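Local coordinates for protein sorbitol dehydrogenase (Gluconobacter oxydans, PDB 5ITG) that probably oxidises D-sorbitol to L-sorbose, with NADP as the likely hydride acceptor, at residues 26-31 with 125-130; 38-43 with 261-266; 183-188 with 221-226. All blocks are in the same frame, centred on the assembly; numbering follows the deposited sequence.

Contact 1 of 3, residues 26-31 with 125-130; sequences PGIVHF and IVSMTI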
loop_
_atom_site.group_PDB
_atom_site.type_symbol
_atom_site.label_atom_id
_atom_site.label_comp_id
_atom_site.label_asym_id
_atom_site.label_seq_id
_atom_site.Cartn_x
_atom_site.Cartn_y
_atom_site.Cartn_z
ATOM N N PRO A 26 21.982 14.668 0.093
ATOM C CA PRO A 26 20.877 14.208 0.950
ATOM C C PRO A 26 19.872 15.281 1.388
ATOM O O PRO A 26 20.251 16.354 1.864
ATOM C CB PRO A 26 21.600 13.591 2.147
ATOM C CG PRO A 26 22.906 13.131 1.561
ATOM C CD PRO A 26 23.281 14.303 0.687
ATOM N N GLY A 27 18.585 14.972 1.228
ATOM C CA GLY A 27 17.534 15.891 1.625
ATOM C C GLY A 27 16.421 15.154 2.351
ATOM O O GLY A 27 15.533 15.763 2.955
ATOM N N ILE A 28 16.481 13.827 2.292
ATOM C CA ILE A 28 15.478 12.965 2.912
ATOM C C ILE A 28 16.129 11.808 3.665
ATOM O O ILE A 28 17.105 11.218 3.191
ATOM C CB ILE A 28 14.558 12.318 1.834
ATOM C CG1 ILE A 28 13.923 13.398 0.963
ATOM C CG2 ILE A 28 13.480 11.459 2.504
ATOM C CD1 ILE A 28 13.303 12.844 -0.311
ATOM N N VAL A 29 15.595 11.497 4.838
ATOM C CA VAL A 29 16.065 10.351 5.606
ATOM C C VAL A 29 14.869 9.408 5.606
ATOM O O VAL A 29 13.756 9.816 5.945
ATOM C CB VAL A 29 16.422 10.719 7.056
ATOM C CG1 VAL A 29 16.529 9.447 7.903
ATOM C CG2 VAL A 29 17.739 11.467 7.086
ATOM N N HIS A 30 15.089 8.158 5.211
ATOM C CA HIS A 30 14.002 7.182 5.159
ATOM C C HIS A 30 14.187 6.012 6.112
ATOM O O HIS A 30 15.223 5.351 6.096
ATOM C CB HIS A 30 13.856 6.617 3.745
ATOM C CG HIS A 30 12.726 5.650 3.603
ATOM N ND1 HIS A 30 11.416 6.054 3.463
ATOM C CD2 HIS A 30 12.702 4.297 3.636
ATOM C CE1 HIS A 30 10.633 4.990 3.420
ATOM N NE2 HIS A 30 11.388 3.912 3.524
ATOM N N PHE A 31 13.162 5.749 6.918
ATOM C CA PHE A 31 13.176 4.640 7.867
ATOM C C PHE A 31 12.452 3.435 7.266
ATOM O O PHE A 31 11.302 3.541 6.852
ATOM C CB PHE A 31 12.481 5.049 9.169
ATOM C CG PHE A 31 13.350 5.853 10.101
ATOM C CD1 PHE A 31 14.283 5.219 10.917
ATOM C CD2 PHE A 31 13.238 7.239 10.162
ATOM C CE1 PHE A 31 15.095 5.953 11.786
ATOM C CE2 PHE A 31 14.046 7.986 11.029
ATOM C CZ PHE A 31 14.978 7.338 11.843
ATOM N N ILE A 125 12.883 16.358 4.988
ATOM C CA ILE A 125 11.812 15.374 5.016
ATOM C C ILE A 125 12.301 14.070 5.619
ATOM O O ILE A 125 13.390 13.598 5.307
ATOM C CB ILE A 125 11.284 15.045 3.601
ATOM C CG1 ILE A 125 10.569 16.263 3.006
ATOM C CG2 ILE A 125 10.320 13.853 3.674
ATOM C CD1 ILE A 125 10.197 16.082 1.544
ATOM N N VAL A 126 11.485 13.496 6.487
ATOM C CA VAL A 126 11.790 12.215 7.098
ATOM C C VAL A 126 10.644 11.286 6.695
ATOM O O VAL A 126 9.527 11.424 7.185
ATOM C CB VAL A 126 11.861 12.324 8.638
ATOM C CG1 VAL A 126 12.075 10.945 9.243
ATOM C CG2 VAL A 126 12.996 13.259 9.038
ATOM N N SER A 127 10.911 10.358 5.784
ATOM C CA SER A 127 9.871 9.442 5.325
ATOM C C SER A 127 10.012 8.072 5.964
ATOM O O SER A 127 11.012 7.791 6.628
ATOM C CB SER A 127 9.895 9.332 3.792
ATOM O OG SER A 127 11.154 8.900 3.303
HETATM N N MSE A 128 9.008 7.218 5.781
HETATM C CA MSE A 128 9.057 5.892 6.377
HETATM C C MSE A 128 8.048 4.894 5.807
HETATM O O MSE A 128 6.970 5.263 5.345
HETATM C CB MSE A 128 8.826 6.017 7.886
HETATM C CG MSE A 128 7.448 6.574 8.225
HETATM SE SE MSE A 128 7.293 7.293 10.014
HETATM C CE MSE A 128 8.607 8.713 9.831
ATOM N N THR A 129 8.435 3.623 5.834
ATOM C CA THR A 129 7.589 2.512 5.423
ATOM C C THR A 129 7.969 1.480 6.476
ATOM O O THR A 129 8.969 0.772 6.336
ATOM C CB THR A 129 7.900 1.975 3.982
ATOM O OG1 THR A 129 9.311 1.826 3.795
ATOM C CG2 THR A 129 7.332 2.924 2.909
ATOM N N ILE A 130 7.179 1.425 7.547
ATOM C CA ILE A 130 7.450 0.515 8.658
ATOM C C ILE A 130 6.277 -0.408 8.966
ATOM O O ILE A 130 6.270 -1.066 10.009
ATOM C CB ILE A 130 7.765 1.313 9.942
ATOM C CG1 ILE A 130 6.592 2.251 10.251
ATOM C CG2 ILE A 130 9.046 2.114 9.770
ATOM C CD1 ILE A 130 6.780 3.109 11.484
#

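Contact 2 of 3, residues 38-43 with 261-266; sequences RAHEAF and HQWVLE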
loop_
_atom_site.group_PDB
_atom_site.type_symbol
_atom_site.label_atom_id
_atom_site.label_comp_id
_atom_site.label_asym_id
_atom_site.label_seq_id
_atom_site.Cartn_x
_atom_site.Cartn_y
_atom_site.Cartn_z
ATOM N N ARG A 38 11.822 1.351 -2.264
ATOM C CA ARG A 38 12.777 1.358 -3.360
ATOM C C ARG A 38 12.155 1.442 -4.759
ATOM O O ARG A 38 12.799 1.930 -5.690
ATOM C CB ARG A 38 13.667 0.128 -3.245
ATOM C CG ARG A 38 14.483 0.106 -1.963
ATOM C CD ARG A 38 15.046 -1.283 -1.732
ATOM N NE ARG A 38 15.894 -1.667 -2.846
ATOM C CZ ARG A 38 16.135 -2.918 -3.222
ATOM N NH1 ARG A 38 15.591 -3.939 -2.575
ATOM N NH2 ARG A 38 16.925 -3.138 -4.260
ATOM N N ALA A 39 10.911 0.983 -4.900
ATOM C CA ALA A 39 10.225 1.002 -6.193
ATOM C C ALA A 39 9.183 2.110 -6.315
ATOM O O ALA A 39 8.634 2.341 -7.394
ATOM C CB ALA A 39 9.560 -0.355 -6.444
ATOM N N HIS A 40 8.911 2.803 -5.217
ATOM C CA HIS A 40 7.904 3.857 -5.237
ATOM C C HIS A 40 8.513 5.206 -4.859
ATOM O O HIS A 40 8.872 5.985 -5.740
ATOM C CB HIS A 40 6.750 3.468 -4.296
ATOM C CG HIS A 40 5.586 4.410 -4.329
ATOM N ND1 HIS A 40 5.487 5.496 -3.488
ATOM C CD2 HIS A 40 4.474 4.431 -5.103
ATOM C CE1 HIS A 40 4.362 6.144 -3.740
ATOM N NE2 HIS A 40 3.728 5.518 -4.715
ATOM N N GLU A 41 8.659 5.479 -3.565
ATOM C CA GLU A 41 9.237 6.753 -3.137
ATOM C C GLU A 41 10.587 7.038 -3.811
ATOM O O GLU A 41 10.800 8.115 -4.372
ATOM C CB GLU A 41 9.423 6.783 -1.619
ATOM C CG GLU A 41 9.819 8.169 -1.101
ATOM C CD GLU A 41 10.170 8.180 0.372
ATOM O OE1 GLU A 41 9.528 7.433 1.139
ATOM O OE2 GLU A 41 11.077 8.949 0.768
ATOM N N ALA A 42 11.501 6.079 -3.752
ATOM C CA ALA A 42 12.816 6.259 -4.360
ATOM C C ALA A 42 12.680 6.470 -5.863
ATOM O O ALA A 42 13.462 7.202 -6.480
ATOM C CB ALA A 42 13.698 5.039 -4.075
ATOM N N PHE A 43 11.672 5.825 -6.442
ATOM C CA PHE A 43 11.386 5.902 -7.878
ATOM C C PHE A 43 11.011 7.313 -8.313
ATOM O O PHE A 43 11.524 7.818 -9.318
ATOM C CB PHE A 43 10.242 4.935 -8.219
ATOM C CG PHE A 43 9.852 4.928 -9.667
ATOM C CD1 PHE A 43 10.643 4.282 -10.613
ATOM C CD2 PHE A 43 8.679 5.547 -10.084
ATOM C CE1 PHE A 43 10.269 4.245 -11.959
ATOM C CE2 PHE A 43 8.293 5.520 -11.425
ATOM C CZ PHE A 43 9.091 4.866 -12.366
ATOM N N HIS A 261 1.983 3.006 -11.399
ATOM C CA HIS A 261 2.426 3.593 -10.145
ATOM C C HIS A 261 1.640 4.864 -9.900
ATOM O O HIS A 261 1.286 5.582 -10.839
ATOM C CB HIS A 261 3.937 3.873 -10.183
ATOM C CG HIS A 261 4.372 4.743 -11.321
ATOM N ND1 HIS A 261 4.406 6.120 -11.237
ATOM C CD2 HIS A 261 4.804 4.434 -12.567
ATOM C CE1 HIS A 261 4.844 6.619 -12.379
ATOM N NE2 HIS A 261 5.092 5.618 -13.203
ATOM N N GLN A 262 1.332 5.129 -8.637
ATOM C CA GLN A 262 0.578 6.322 -8.305
ATOM C C GLN A 262 0.932 6.829 -6.927
ATOM O O GLN A 262 1.174 6.045 -6.003
ATOM C CB GLN A 262 -0.928 6.040 -8.374
ATOM C CG GLN A 262 -1.798 7.215 -7.945
ATOM C CD GLN A 262 -3.240 7.074 -8.408
ATOM O OE1 GLN A 262 -3.796 5.971 -8.428
ATOM N NE2 GLN A 262 -3.859 8.195 -8.768
ATOM N N TRP A 263 0.964 8.147 -6.795
ATOM C CA TRP A 263 1.260 8.761 -5.516
ATOM C C TRP A 263 0.492 10.065 -5.403
ATOM O O TRP A 263 0.763 11.019 -6.127
ATOM C CB TRP A 263 2.757 9.028 -5.374
ATOM C CG TRP A 263 3.174 9.401 -3.976
ATOM C CD1 TRP A 263 2.381 9.455 -2.867
ATOM C CD2 TRP A 263 4.493 9.759 -3.544
ATOM N NE1 TRP A 263 3.125 9.829 -1.767
ATOM C CE2 TRP A 263 4.423 10.021 -2.157
ATOM C CE3 TRP A 263 5.728 9.885 -4.195
ATOM C CZ2 TRP A 263 5.542 10.399 -1.411
ATOM C CZ3 TRP A 263 6.841 10.263 -3.453
ATOM C CH2 TRP A 263 6.738 10.515 -2.075
ATOM N N VAL A 264 -0.487 10.079 -4.506
ATOM C CA VAL A 264 -1.289 11.262 -4.256
ATOM C C VAL A 264 -0.786 11.762 -2.913
ATOM O O VAL A 264 -0.758 11.020 -1.937
ATOM C CB VAL A 264 -2.780 10.907 -4.196
ATOM C CG1 VAL A 264 -3.596 12.138 -3.845
ATOM C CG2 VAL A 264 -3.222 10.347 -5.555
ATOM N N LEU A 265 -0.390 13.024 -2.859
ATOM C CA LEU A 265 0.188 13.551 -1.631
ATOM C C LEU A 265 -0.349 14.916 -1.231
ATOM O O LEU A 265 -0.431 15.824 -2.057
ATOM C CB LEU A 265 1.704 13.617 -1.836
ATOM C CG LEU A 265 2.679 14.133 -0.782
ATOM C CD1 LEU A 265 2.730 13.176 0.396
ATOM C CD2 LEU A 265 4.062 14.261 -1.429
ATOM N N GLU A 266 -0.723 15.059 0.036
ATOM C CA GLU A 266 -1.212 16.341 0.524
ATOM C C GLU A 266 -0.007 17.279 0.564
ATOM O O GLU A 266 1.067 16.911 1.050
ATOM C CB GLU A 266 -1.844 16.184 1.913
ATOM C CG GLU A 266 -3.239 15.555 1.853
ATOM C CD GLU A 266 -3.853 15.287 3.222
ATOM O OE1 GLU A 266 -3.150 15.414 4.250
ATOM O OE2 GLU A 266 -5.049 14.927 3.261
#

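Contact 3 of 3, residues 183-188 with 221-226; sequences FTVMSC and ATFPNG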
loop_
_atom_site.group_PDB
_atom_site.type_symbol
_atom_site.label_atom_id
_atom_site.label_comp_id
_atom_site.label_asym_id
_atom_site.label_seq_id
_atom_site.Cartn_x
_atom_site.Cartn_y
_atom_site.Cartn_z
ATOM N N PHE A 183 11.124 19.348 10.406
ATOM C CA PHE A 183 11.068 18.740 9.084
ATOM C C PHE A 183 9.685 18.133 8.880
ATOM O O PHE A 183 8.859 18.131 9.793
ATOM C CB PHE A 183 12.160 17.666 8.901
ATOM C CG PHE A 183 12.288 16.700 10.049
ATOM C CD1 PHE A 183 11.219 15.900 10.439
ATOM C CD2 PHE A 183 13.502 16.567 10.723
ATOM C CE1 PHE A 183 11.355 14.982 11.479
ATOM C CE2 PHE A 183 13.645 15.651 11.767
ATOM C CZ PHE A 183 12.572 14.860 12.144
ATOM N N THR A 184 9.431 17.644 7.673
ATOM C CA THR A 184 8.155 17.024 7.355
ATOM C C THR A 184 8.213 15.525 7.651
ATOM O O THR A 184 9.182 14.858 7.292
ATOM C CB THR A 184 7.821 17.198 5.858
ATOM O OG1 THR A 184 7.640 18.587 5.561
ATOM C CG2 THR A 184 6.557 16.418 5.495
ATOM N N VAL A 185 7.187 15.002 8.312
ATOM C CA VAL A 185 7.129 13.568 8.591
ATOM C C VAL A 185 6.211 13.007 7.503
ATOM O O VAL A 185 5.008 13.267 7.499
ATOM C CB VAL A 185 6.526 13.270 9.976
ATOM C CG1 VAL A 185 6.392 11.779 10.164
ATOM C CG2 VAL A 185 7.406 13.863 11.069
HETATM N N MSE A 186 6.790 12.243 6.585
HETATM C CA MSE A 186 6.050 11.695 5.454
HETATM C C MSE A 186 5.910 10.174 5.439
HETATM O O MSE A 186 6.818 9.453 5.030
HETATM C CB MSE A 186 6.716 12.168 4.161
HETATM C CG MSE A 186 6.001 11.793 2.865
HETATM SE SE MSE A 186 6.861 12.683 1.353
HETATM C CE MSE A 186 8.342 11.483 1.096
ATOM N N SER A 187 4.759 9.691 5.884
ATOM C CA SER A 187 4.506 8.259 5.881
ATOM C C SER A 187 4.195 7.795 4.456
ATOM O O SER A 187 3.431 8.444 3.735
ATOM C CB SER A 187 3.321 7.933 6.785
ATOM O OG SER A 187 2.954 6.573 6.665
ATOM N N CYS A 188 4.813 6.696 4.038
ATOM C CA CYS A 188 4.534 6.141 2.721
ATOM C C CYS A 188 3.995 4.722 2.865
ATOM O O CYS A 188 4.065 3.911 1.936
ATOM C CB CYS A 188 5.777 6.167 1.836
ATOM S SG CYS A 188 6.141 7.833 1.211
ATOM N N ALA A 221 6.138 20.965 12.737
ATOM C CA ALA A 221 6.309 19.816 11.860
ATOM C C ALA A 221 5.000 19.639 11.103
ATOM O O ALA A 221 3.997 20.275 11.429
ATOM C CB ALA A 221 6.614 18.569 12.683
ATOM N N THR A 222 5.007 18.790 10.084
ATOM C CA THR A 222 3.794 18.521 9.319
ATOM C C THR A 222 3.735 17.014 9.103
ATOM O O THR A 222 4.782 16.351 9.080
ATOM C CB THR A 222 3.788 19.252 7.941
ATOM O OG1 THR A 222 4.888 18.797 7.143
ATOM C CG2 THR A 222 3.890 20.769 8.135
ATOM N N PHE A 223 2.520 16.482 8.965
ATOM C CA PHE A 223 2.295 15.045 8.760
ATOM C C PHE A 223 1.283 14.838 7.625
ATOM O O PHE A 223 0.168 14.349 7.853
ATOM C CB PHE A 223 1.739 14.399 10.036
ATOM C CG PHE A 223 2.605 14.589 11.255
ATOM C CD1 PHE A 223 2.580 15.785 11.967
ATOM C CD2 PHE A 223 3.447 13.567 11.688
ATOM C CE1 PHE A 223 3.383 15.963 13.097
ATOM C CE2 PHE A 223 4.254 13.733 12.816
ATOM C CZ PHE A 223 4.222 14.935 13.521
ATOM N N PRO A 224 1.672 15.175 6.386
ATOM C CA PRO A 224 0.758 15.021 5.256
ATOM C C PRO A 224 0.318 13.592 5.027
ATOM O O PRO A 224 1.086 12.652 5.235
ATOM C CB PRO A 224 1.568 15.564 4.081
ATOM C CG PRO A 224 2.967 15.129 4.436
ATOM C CD PRO A 224 3.035 15.491 5.915
ATOM N N ASN A 225 -0.931 13.440 4.603
ATOM C CA ASN A 225 -1.465 12.119 4.284
ATOM C C ASN A 225 -1.153 11.888 2.813
ATOM O O ASN A 225 -1.128 12.833 2.013
ATOM C CB ASN A 225 -2.978 12.080 4.465
ATOM C CG ASN A 225 -3.397 12.163 5.909
ATOM O OD1 ASN A 225 -3.128 11.262 6.703
ATOM N ND2 ASN A 225 -4.076 13.244 6.259
ATOM N N GLY A 226 -0.920 10.637 2.455
ATOM C CA GLY A 226 -0.638 10.323 1.073
ATOM C C GLY A 226 -1.263 8.995 0.708
ATOM O O GLY A 226 -1.415 8.114 1.556
HETATM O O HOH W 1 2.977 11.516 7.113
HETATM O O HOH W 2 2.625 11.123 3.497
#

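Contact 1 of 3, residues 26-31 with 125-130
Ile28 to Phe31 pair with Ile125 to Met128 as neighbouring parallel strands inside the main sheet of the Rossmann domain; strand 56-61 lies on the other side of 26-31, and strand 184-187 on the other side of 125-128. The segment axes cross at -22°. Val29 N donates to Ile125 O, Ser127 N to Val29 O (2.9 Å), Phe31 N to Ser127 O and Thr129 N to Phe31 O (3.0 Å). Only the first link, Ile125 N to Gly27 O, is weak.

On the sheet face of Ile28 and His30, the side chains of Ile28 and Ile125 run abreast, with Ile28 CG1 4.1 Å from Ile125 CB. The opposite face is apolar: Phe31 presents its ring edge to Val126 CG1, its CE2 4.0 Å away, and its CB meets CB of selenomethionine Met128. Helix 164-177 covers Phe31 and Val126.

The imidazole of His30 is gripped at both nitrogens. With CG anti to the backbone N (chi1 -178°), the ring swings over to the neighbouring strand, where ND1 donates to Ser127 OG in the ring plane (2.9 Å) and NE2 bonds Thr129 OG1 (3.0 Å). Phe37 stacks on this ring. Because Ser127 OG accepts from ND1, its own proton probably goes to Glu41 OE2; the resulting chain of hydrogen bonds links His30, Ser127 and Glu41 and would hold the ring's rotation.

Contact 2 of 3, residues 38-43 with 261-266
His40 crosses to Gln262 and Trp263 from the break between helices 35-39 and 41-46, at the N-cap position of the second. From its CB the chain runs outward with CG anti to the backbone N (chi1 -174°), which lets the imidazole reach across to the 261-266 segment. One flank of the ring ends in CE1, which sits 3.4 Å above the plane of the Trp263 indole, offset toward the rim, with Trp263 CG the closest atom at 3.5 Å. The two rings meet obliquely. At the tip, NE2 donates to Gln262 O over 2.9 Å in an almost straight bond (171°); the oxygen lies in the imidazole plane, although the donor stands well above the carbonyl plane. Beside this bond, CD2 flanks Gln262 O at 3.8 Å. Phe36 stacks on the imidazole.

The receiving strand, 263-266, is the middle one of a small three-stranded sheet, between 226-228 and 282-284, so the contact joins this sheet to the helices that follow the first Rossmann strand. Leu265 CD2 covers the indole face opposite His40. Glu41 brings its CG to Trp263 CH2 (4.0 Å), while its carboxylate goes to Ser127.

Farther along, Phe43 makes a T-shaped pair with His261, the planes 68° apart: its CE2 stands 3.6 Å above the centre of the imidazole, whose ND1 is hydrogen-bonded to Tyr44 OH.

Contact 3 of 3, residues 183-188 with 221-226
Val185 and Phe223 are the centre of this contact, which sets the edge strand 184-187 beside the irregular run 221-226. Of direct hydrogen bonds there is one: Val185 N donates to Thr222 O over 2.9 Å, nearly straight at 166°. Next to it, Phe223 CA offers a CA-H...O contact to Val185 O at 3.5 Å. The Phe183 carbonyl and the Thr222 amide are buried here without any partner in the model.

Water takes over where Pro224, lacking an N-H, cannot extend the pairing. One molecule donates to both Val185 O (2.7 Å) and Pro224 O and accepts from Ser187 N; a second joins Ser187 O to the same Pro224 oxygen, which thus accepts twice.

The apolar contact is tight. With its CG beside the backbone N (chi1 -57°), Phe223 lies alongside Val185, CD2 3.5 Å from Val185 CB and CE2 3.6 Å from Val185 CG2, while Phe202 of helix 194-209 touches both residues. Shortening Phe223 to an alanine is likely to leave Val185 and Phe202 facing a gap. Thr184 CG2 packs on Pro224 CD (3.7 Å); the threonine hydroxyls have outside partners, Thr184 with Ala270 N and Thr222 with Gln268 O.

Strand 184-187, helices 194-209 and 211-220, and a return alongside in the same direction recall a Rossmann beta-alpha-beta unit, though 221-225 forms no regular strand.

How the contacts relate
All three contacts fall within the Rossmann domain. Contacts 1 and 3 have centres about 10 Å apart and share the main sheet, where strands 125-128 and 184-187 are neighbours joined by Val126 N to Thr184 O and Cys188 N to Met128 O. The centre of contact 2 lies about 13 Å from each of the other two centres. Along the chain, contacts 1 and 2 interleave, contact 1 closes before contact 3 opens, and contact 3 is nested inside contact 2. Glu41 ties contact 2 to contact 1; Glu266 OE1, reaching Asn225 N, ties it to contact 3. The early helices and the three-stranded sheet are thus packed against the main sheet through these residues.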